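Local coordinates for protein sugar kinase, pfkB family (Thermotoga maritima, PDB 2AJR) that probably transfers phosphate from ATP to a sugar phosphate, as a phosphofructokinase-like kinase of the pfkB family that also binds magnesium, at residues G278-Y281 against Y282-H286; P126-D130 against M131-H135; G154-P157 against P158-E162. One frame throughout, in Å; residues are numbered along the deposited sequence.

Contact 1 of 3, residues G278-Y281 against Y282-H286; sequences GMVY and YFIKH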
loop_
_atom_site.group_PDB
_atom_site.type_symbol
_atom_site.label_atom_id
_atom_site.label_comp_id
_atom_site.label_asym_id
_atom_site.label_seq_id
_atom_site.Cartn_x
_atom_site.Cartn_y
_atom_site.Cartn_z
ATOM N N GLY A 278 16.848 13.484 19.197
ATOM C CA GLY A 278 18.074 14.176 19.533
ATOM C C GLY A 278 17.896 14.972 20.803
ATOM O O GLY A 278 18.727 14.904 21.698
HETATM N N MSE A 279 16.797 15.715 20.886
HETATM C CA MSE A 279 16.496 16.489 22.076
HETATM C C MSE A 279 16.361 15.599 23.296
HETATM O O MSE A 279 16.904 15.920 24.350
HETATM C CB MSE A 279 15.223 17.308 21.890
HETATM C CG MSE A 279 15.392 18.437 20.921
HETATM SE SE MSE A 279 13.875 19.674 20.906
HETATM C CE MSE A 279 14.620 21.143 21.992
ATOM N N VAL A 280 15.644 14.487 23.158
ATOM C CA VAL A 280 15.491 13.571 24.284
ATOM C C VAL A 280 16.874 13.103 24.746
ATOM O O VAL A 280 17.197 13.206 25.927
ATOM C CB VAL A 280 14.569 12.363 23.968
ATOM C CG1 VAL A 280 14.424 11.474 25.201
ATOM C CG2 VAL A 280 13.212 12.851 23.528
ATOM N N TYR A 281 17.698 12.647 23.807
ATOM C CA TYR A 281 19.072 12.217 24.101
ATOM C C TYR A 281 19.891 13.297 24.814
ATOM O O TYR A 281 20.629 12.992 25.751
ATOM C CB TYR A 281 19.792 11.804 22.814
ATOM C CG TYR A 281 21.255 11.447 22.981
ATOM C CD1 TYR A 281 21.640 10.150 23.287
ATOM C CD2 TYR A 281 22.259 12.401 22.812
ATOM C CE1 TYR A 281 22.984 9.803 23.440
ATOM C CE2 TYR A 281 23.615 12.059 22.956
ATOM C CZ TYR A 281 23.961 10.759 23.272
ATOM O OH TYR A 281 25.272 10.397 23.422
ATOM N N TYR A 282 19.783 14.538 24.362
ATOM C CA TYR A 282 20.584 15.611 24.936
ATOM C C TYR A 282 20.153 15.859 26.364
ATOM O O TYR A 282 20.989 16.045 27.249
ATOM C CB TYR A 282 20.452 16.922 24.143
ATOM C CG TYR A 282 21.460 17.975 24.578
ATOM C CD1 TYR A 282 21.273 18.731 25.735
ATOM C CD2 TYR A 282 22.617 18.195 23.839
ATOM C CE1 TYR A 282 22.223 19.680 26.141
ATOM C CE2 TYR A 282 23.567 19.141 24.231
ATOM C CZ TYR A 282 23.370 19.878 25.375
ATOM O OH TYR A 282 24.327 20.809 25.722
ATOM N N PHE A 283 18.841 15.903 26.568
ATOM C CA PHE A 283 18.272 16.061 27.896
ATOM C C PHE A 283 18.807 14.968 28.821
ATOM O O PHE A 283 19.404 15.270 29.859
ATOM C CB PHE A 283 16.747 16.016 27.829
ATOM C CG PHE A 283 16.079 16.104 29.164
ATOM C CD1 PHE A 283 16.180 17.248 29.923
ATOM C CD2 PHE A 283 15.339 15.046 29.655
ATOM C CE1 PHE A 283 15.565 17.336 31.147
ATOM C CE2 PHE A 283 14.724 15.132 30.878
ATOM C CZ PHE A 283 14.835 16.280 31.624
ATOM N N ILE A 284 18.633 13.707 28.429
ATOM C CA ILE A 284 19.125 12.591 29.237
ATOM C C ILE A 284 20.624 12.690 29.535
ATOM O O ILE A 284 21.032 12.533 30.684
ATOM C CB ILE A 284 18.868 11.238 28.568
ATOM C CG1 ILE A 284 17.371 10.908 28.563
ATOM C CG2 ILE A 284 19.652 10.147 29.288
ATOM C CD1 ILE A 284 17.088 9.509 28.099
ATOM N N LYS A 285 21.434 12.960 28.510
ATOM C CA LYS A 285 22.890 12.896 28.655
ATOM C C LYS A 285 23.515 14.161 29.257
ATOM O O LYS A 285 24.307 14.058 30.185
ATOM C CB LYS A 285 23.576 12.539 27.326
ATOM C CG LYS A 285 23.311 11.114 26.808
ATOM C CD LYS A 285 23.606 9.996 27.834
ATOM C CE LYS A 285 23.483 8.589 27.213
ATOM N NZ LYS A 285 23.449 7.470 28.220
ATOM N N HIS A 286 23.172 15.340 28.751
ATOM C CA HIS A 286 23.814 16.585 29.216
ATOM C C HIS A 286 22.880 17.590 29.911
ATOM O O HIS A 286 23.247 18.750 30.069
ATOM C CB HIS A 286 24.541 17.261 28.046
ATOM C CG HIS A 286 25.261 16.298 27.156
ATOM N ND1 HIS A 286 25.052 16.238 25.795
ATOM C CD2 HIS A 286 26.164 15.330 27.439
ATOM C CE1 HIS A 286 25.803 15.283 25.275
ATOM N NE2 HIS A 286 26.486 14.717 26.252
#
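Tyr281 and Lys285 sit one turn apart on helix 271-286, where residues 278-281 run straight into 282-286 through a ladder of four i-to-i+4 bonds. Tyr282 N reaches Gly278 O, Phe283 N reaches Met279 O, and Lys285 N closes the run on Tyr281 O; the straightest is Ile284 N to Val280 O, at 2.9 Å and 178°. The same spacing sets the side chains. Lys285 lays its CG over one face of the Tyr281 ring, 3.8 Å from the centroid and 18° off the ring normal, a CH-pi contact. The ring lies under that methylene because Tyr281 CG stands anti to Tyr281 N (chi1 175°), while the lysine chain, bent at chi2, brings Lys285 CE to 4.0 Å from Tyr281 CE1. An alanine in place of this tyrosine would remove the ring and is likely to leave the lysine methylenes without their platform, freer to turn. One residue back, Val280 CG1 meets Ile284 CD1 more loosely, at 4.4 Å. Helix 271-286 of this ribokinase-like fold is partly buried here: Val280 and Ile284 pack on Val14 of strand 14-18, Phe283 stacks on Phe178, and Met279, a selenomethionine, and Tyr282 lean on helix 290-304.

Contact 2 of 3, residues P126-D130 against M131-H135; sequences PDVTD and MDVNH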
loop_
_atom_site.group_PDB
_atom_site.type_symbol
_atom_site.label_atom_id
_atom_site.label_comp_id
_atom_site.label_asym_id
_atom_site.label_seq_id
_atom_site.Cartn_x
_atom_site.Cartn_y
_atom_site.Cartn_z
ATOM N N PRO A 126 -7.058 2.374 12.850
ATOM C CA PRO A 126 -8.249 1.642 13.292
ATOM C C PRO A 126 -9.133 2.454 14.223
ATOM O O PRO A 126 -8.648 3.343 14.902
ATOM C CB PRO A 126 -7.664 0.480 14.084
ATOM C CG PRO A 126 -6.410 1.045 14.650
ATOM C CD PRO A 126 -5.853 1.956 13.595
ATOM N N ASP A 127 -10.418 2.126 14.250
ATOM C CA ASP A 127 -11.315 2.609 15.293
ATOM C C ASP A 127 -10.917 1.995 16.624
ATOM O O ASP A 127 -10.844 0.777 16.745
ATOM C CB ASP A 127 -12.770 2.189 15.024
ATOM C CG ASP A 127 -13.480 3.073 14.023
ATOM O OD1 ASP A 127 -12.846 3.948 13.403
ATOM O OD2 ASP A 127 -14.696 2.861 13.847
ATOM N N VAL A 128 -10.688 2.837 17.622
ATOM C CA VAL A 128 -10.428 2.371 18.967
ATOM C C VAL A 128 -11.658 2.634 19.824
ATOM O O VAL A 128 -12.246 3.704 19.772
ATOM C CB VAL A 128 -9.201 3.071 19.533
ATOM C CG1 VAL A 128 -8.997 2.701 20.990
ATOM C CG2 VAL A 128 -7.956 2.716 18.681
ATOM N N THR A 129 -12.056 1.634 20.590
ATOM C CA THR A 129 -13.208 1.740 21.469
ATOM C C THR A 129 -12.828 2.407 22.788
ATOM O O THR A 129 -11.648 2.664 23.054
ATOM C CB THR A 129 -13.769 0.362 21.807
ATOM O OG1 THR A 129 -12.867 -0.312 22.698
ATOM C CG2 THR A 129 -13.987 -0.468 20.537
ATOM N N ASP A 130 -13.835 2.669 23.617
ATOM C CA ASP A 130 -13.625 3.314 24.910
ATOM C C ASP A 130 -12.956 2.357 25.924
ATOM O O ASP A 130 -12.175 2.782 26.772
ATOM C CB ASP A 130 -14.958 3.849 25.452
ATOM C CG ASP A 130 -14.848 5.269 25.959
ATOM O OD1 ASP A 130 -14.244 6.110 25.254
ATOM O OD2 ASP A 130 -15.375 5.548 27.051
HETATM N N MSE A 131 -13.275 1.070 25.837
HETATM C CA MSE A 131 -12.585 0.099 26.674
HETATM C C MSE A 131 -11.093 0.049 26.348
HETATM O O MSE A 131 -10.274 0.007 27.265
HETATM C CB MSE A 131 -13.234 -1.288 26.609
HETATM C CG MSE A 131 -14.250 -1.516 27.735
HETATM SE SE MSE A 131 -13.485 -1.250 29.549
HETATM C CE MSE A 131 -13.263 -3.171 30.080
ATOM N N ASP A 132 -10.740 0.108 25.065
ATOM C CA ASP A 132 -9.344 0.108 24.657
ATOM C C ASP A 132 -8.622 1.330 25.211
ATOM O O ASP A 132 -7.503 1.219 25.723
ATOM C CB ASP A 132 -9.204 0.097 23.129
ATOM C CG ASP A 132 -9.675 -1.201 22.490
ATOM O OD1 ASP A 132 -9.733 -2.243 23.188
ATOM O OD2 ASP A 132 -10.001 -1.152 21.274
ATOM N N VAL A 133 -9.255 2.494 25.114
ATOM C CA VAL A 133 -8.624 3.719 25.596
ATOM C C VAL A 133 -8.401 3.612 27.105
ATOM O O VAL A 133 -7.355 4.018 27.595
ATOM C CB VAL A 133 -9.431 5.006 25.190
ATOM C CG1 VAL A 133 -8.928 6.248 25.927
ATOM C CG2 VAL A 133 -9.336 5.219 23.699
ATOM N N ASN A 134 -9.357 3.038 27.832
ATOM C CA ASN A 134 -9.203 2.854 29.275
ATOM C C ASN A 134 -8.062 1.918 29.633
ATOM O O ASN A 134 -7.256 2.219 30.505
ATOM C CB ASN A 134 -10.511 2.379 29.916
ATOM C CG ASN A 134 -11.539 3.493 30.013
ATOM O OD1 ASN A 134 -11.197 4.689 29.990
ATOM N ND2 ASN A 134 -12.802 3.117 30.125
ATOM N N HIS A 135 -7.971 0.798 28.942
ATOM C CA HIS A 135 -6.869 -0.117 29.161
ATOM C C HIS A 135 -5.565 0.586 28.879
ATOM O O HIS A 135 -4.593 0.394 29.596
ATOM C CB HIS A 135 -6.990 -1.341 28.266
ATOM C CG HIS A 135 -8.096 -2.256 28.655
ATOM N ND1 HIS A 135 -8.649 -3.161 27.778
ATOM C CD2 HIS A 135 -8.760 -2.408 29.827
ATOM C CE1 HIS A 135 -9.601 -3.842 28.395
ATOM N NE2 HIS A 135 -9.688 -3.407 29.640
#
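Thr129 and Asp132 meet where the loop after strand 117-122 turns into helix 130-144, and the hydrogen bonds there show how a helix start is capped. Thr129 is the N-cap. Its OG1 accepts from Asp132 N at 3.2 Å, with an N-H...O angle of 164°. The hydroxyl can do this because it stands between the backbone N and the carbonyl carbon (chi1 72°), which turns it over the first turn of the helix. The Asp132 carboxylate swings back toward the cap residue, bringing OD2 to 3.3 Å from Thr129 OG1 and close to Thr129 N as well. An acidic group at this end would probably interact well with the helix dipole. The main chain then takes up the helical pattern, Val133 N bonding to Thr129 O at 3.2 Å and Asn134 N to Asp130 O at 3.0 Å.

The apolar contacts begin one residue before the cap. Val128 CG1 touches Asp132 CB at 3.4 Å and Val133 CG2 at 3.7 Å, the two valine side chains crossing at about a right angle. Both the methylene of the acidic residue and the branch of Val133 thus meet a single methyl group, and Val133 CG2 also rests against Thr129 O.

Beyond the two segments, Val128 is bonded through its backbone to Pro158, and with Val133 it packs on Val160 in the loop after strand 149-153. Asp127 forms a salt bridge with Lys45 of the second subunit, while Asp132 also touches Val100 of strand 93-100, so the helix start is set against both that loop and the edge strand of the large sheet.

Contact 3 of 3, residues G154-P157 against P158-E162; sequences GSIP and PGVNE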
loop_
_atom_site.group_PDB
_atom_site.type_symbol
_atom_site.label_atom_id
_atom_site.label_comp_id
_atom_site.label_asym_id
_atom_site.label_seq_id
_atom_site.Cartn_x
_atom_site.Cartn_y
_atom_site.Cartn_z
ATOM N N GLY A 154 2.418 12.642 17.334
ATOM C CA GLY A 154 1.694 12.116 16.200
ATOM C C GLY A 154 0.199 12.111 16.415
ATOM O O GLY A 154 -0.301 12.505 17.457
ATOM N N SER A 155 -0.502 11.598 15.422
ATOM C CA SER A 155 -1.943 11.626 15.405
ATOM C C SER A 155 -2.610 10.647 16.374
ATOM O O SER A 155 -1.987 9.742 16.908
ATOM C CB SER A 155 -2.423 11.311 13.984
ATOM O OG SER A 155 -2.005 10.000 13.589
ATOM N N ILE A 156 -3.917 10.862 16.522
ATOM C CA ILE A 156 -4.850 10.067 17.308
ATOM C C ILE A 156 -5.593 9.200 16.301
ATOM O O ILE A 156 -5.900 9.674 15.216
ATOM C CB ILE A 156 -5.892 11.022 17.989
ATOM C CG1 ILE A 156 -5.242 11.821 19.107
ATOM C CG2 ILE A 156 -7.078 10.277 18.551
ATOM C CD1 ILE A 156 -4.130 11.068 19.800
ATOM N N PRO A 157 -5.878 7.932 16.637
ATOM C CA PRO A 157 -6.728 7.164 15.740
ATOM C C PRO A 157 -8.195 7.541 15.945
ATOM O O PRO A 157 -8.536 8.094 16.981
ATOM C CB PRO A 157 -6.475 5.718 16.177
ATOM C CG PRO A 157 -6.186 5.824 17.625
ATOM C CD PRO A 157 -5.455 7.132 17.803
ATOM N N PRO A 158 -9.048 7.285 14.942
ATOM C CA PRO A 158 -10.475 7.562 15.049
ATOM C C PRO A 158 -11.126 6.885 16.251
ATOM O O PRO A 158 -10.763 5.765 16.605
ATOM C CB PRO A 158 -11.064 6.987 13.745
ATOM C CG PRO A 158 -9.966 6.858 12.827
ATOM C CD PRO A 158 -8.684 6.771 13.611
ATOM N N GLY A 159 -12.089 7.570 16.854
ATOM C CA GLY A 159 -12.833 7.032 17.989
ATOM C C GLY A 159 -12.250 7.426 19.332
ATOM O O GLY A 159 -12.846 7.141 20.372
ATOM N N VAL A 160 -11.086 8.068 19.313
ATOM C CA VAL A 160 -10.427 8.492 20.526
ATOM C C VAL A 160 -10.711 9.961 20.721
ATOM O O VAL A 160 -10.602 10.742 19.787
ATOM C CB VAL A 160 -8.930 8.300 20.423
ATOM C CG1 VAL A 160 -8.224 8.985 21.597
ATOM C CG2 VAL A 160 -8.589 6.827 20.336
ATOM N N ASN A 161 -11.079 10.343 21.938
ATOM C CA ASN A 161 -11.333 11.742 22.218
ATOM C C ASN A 161 -10.043 12.557 22.142
ATOM O O ASN A 161 -9.019 12.179 22.712
ATOM C CB ASN A 161 -11.979 11.920 23.577
ATOM C CG ASN A 161 -12.512 13.320 23.771
ATOM O OD1 ASN A 161 -11.750 14.259 23.937
ATOM N ND2 ASN A 161 -13.827 13.469 23.735
ATOM N N GLU A 162 -10.115 13.691 21.454
ATOM C CA GLU A 162 -8.975 14.593 21.318
ATOM C C GLU A 162 -8.496 15.172 22.645
ATOM O O GLU A 162 -7.397 15.688 22.720
ATOM C CB GLU A 162 -9.294 15.725 20.327
ATOM C CG GLU A 162 -9.594 15.217 18.902
ATOM C CD GLU A 162 -9.439 16.281 17.831
ATOM O OE1 GLU A 162 -8.660 16.055 16.871
ATOM O OE2 GLU A 162 -10.096 17.337 17.940
#
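Ile156 and Val160 face each other across a tight reversal of the chain, a methyl of the one fitted against the branch point of the other. The bump is Ile156 CG2, which abuts Val160 CB at 3.3 Å and fits into the angle that CB makes with CG1, the two side chains crossing at about a right angle. With Ile156 CG2 anti to its own backbone nitrogen, the methyl is directed across the bend. The other valine methyl, Val160 CG2, lies against the CG-CD side of the Pro157 pyrrolidine ring, 3.8 Å from Pro157 CG. Val160 is in this way wedged between a branched side chain and a ring, its branch point and CG1 meeting the first and its CG2 the second. Pro158, next along the chain, packs on Lys45 of the second subunit.

The bend itself is a type II beta turn from Pro157 to Val160. Its closing bond, Val160 N to Pro157 O, is weak at 3.5 Å. Pro158 and Gly159 occupy the two central positions, and Gly159 has the positive phi (93°) that the third residue of such a turn requires, the classic proline-glycine type II turn, here in the loop between strand 149-153 and helix 164-174.

In the fold
Contact 1 is the partly buried member of the set, within helix 271-286, whereas contacts 2 and 3 lie at the surface, in or beside loops. Contacts 2 and 3 adjoin, their centres about 10 Å apart: Pro126 O packs 3.5 Å from Pro157 CB, and the loops before helices 130-144 and 164-174 are joined there near the second subunit. Contact 1 is remote, its centre about 28 Å from that of contact 3, on the opposite side of the chain's centre. Chemistry follows place: a regular backbone ladder with a lysine over an aromatic face, a side-chain cap at a helix start, and a proline-rich turn relying on apolar wedging with one weak bond.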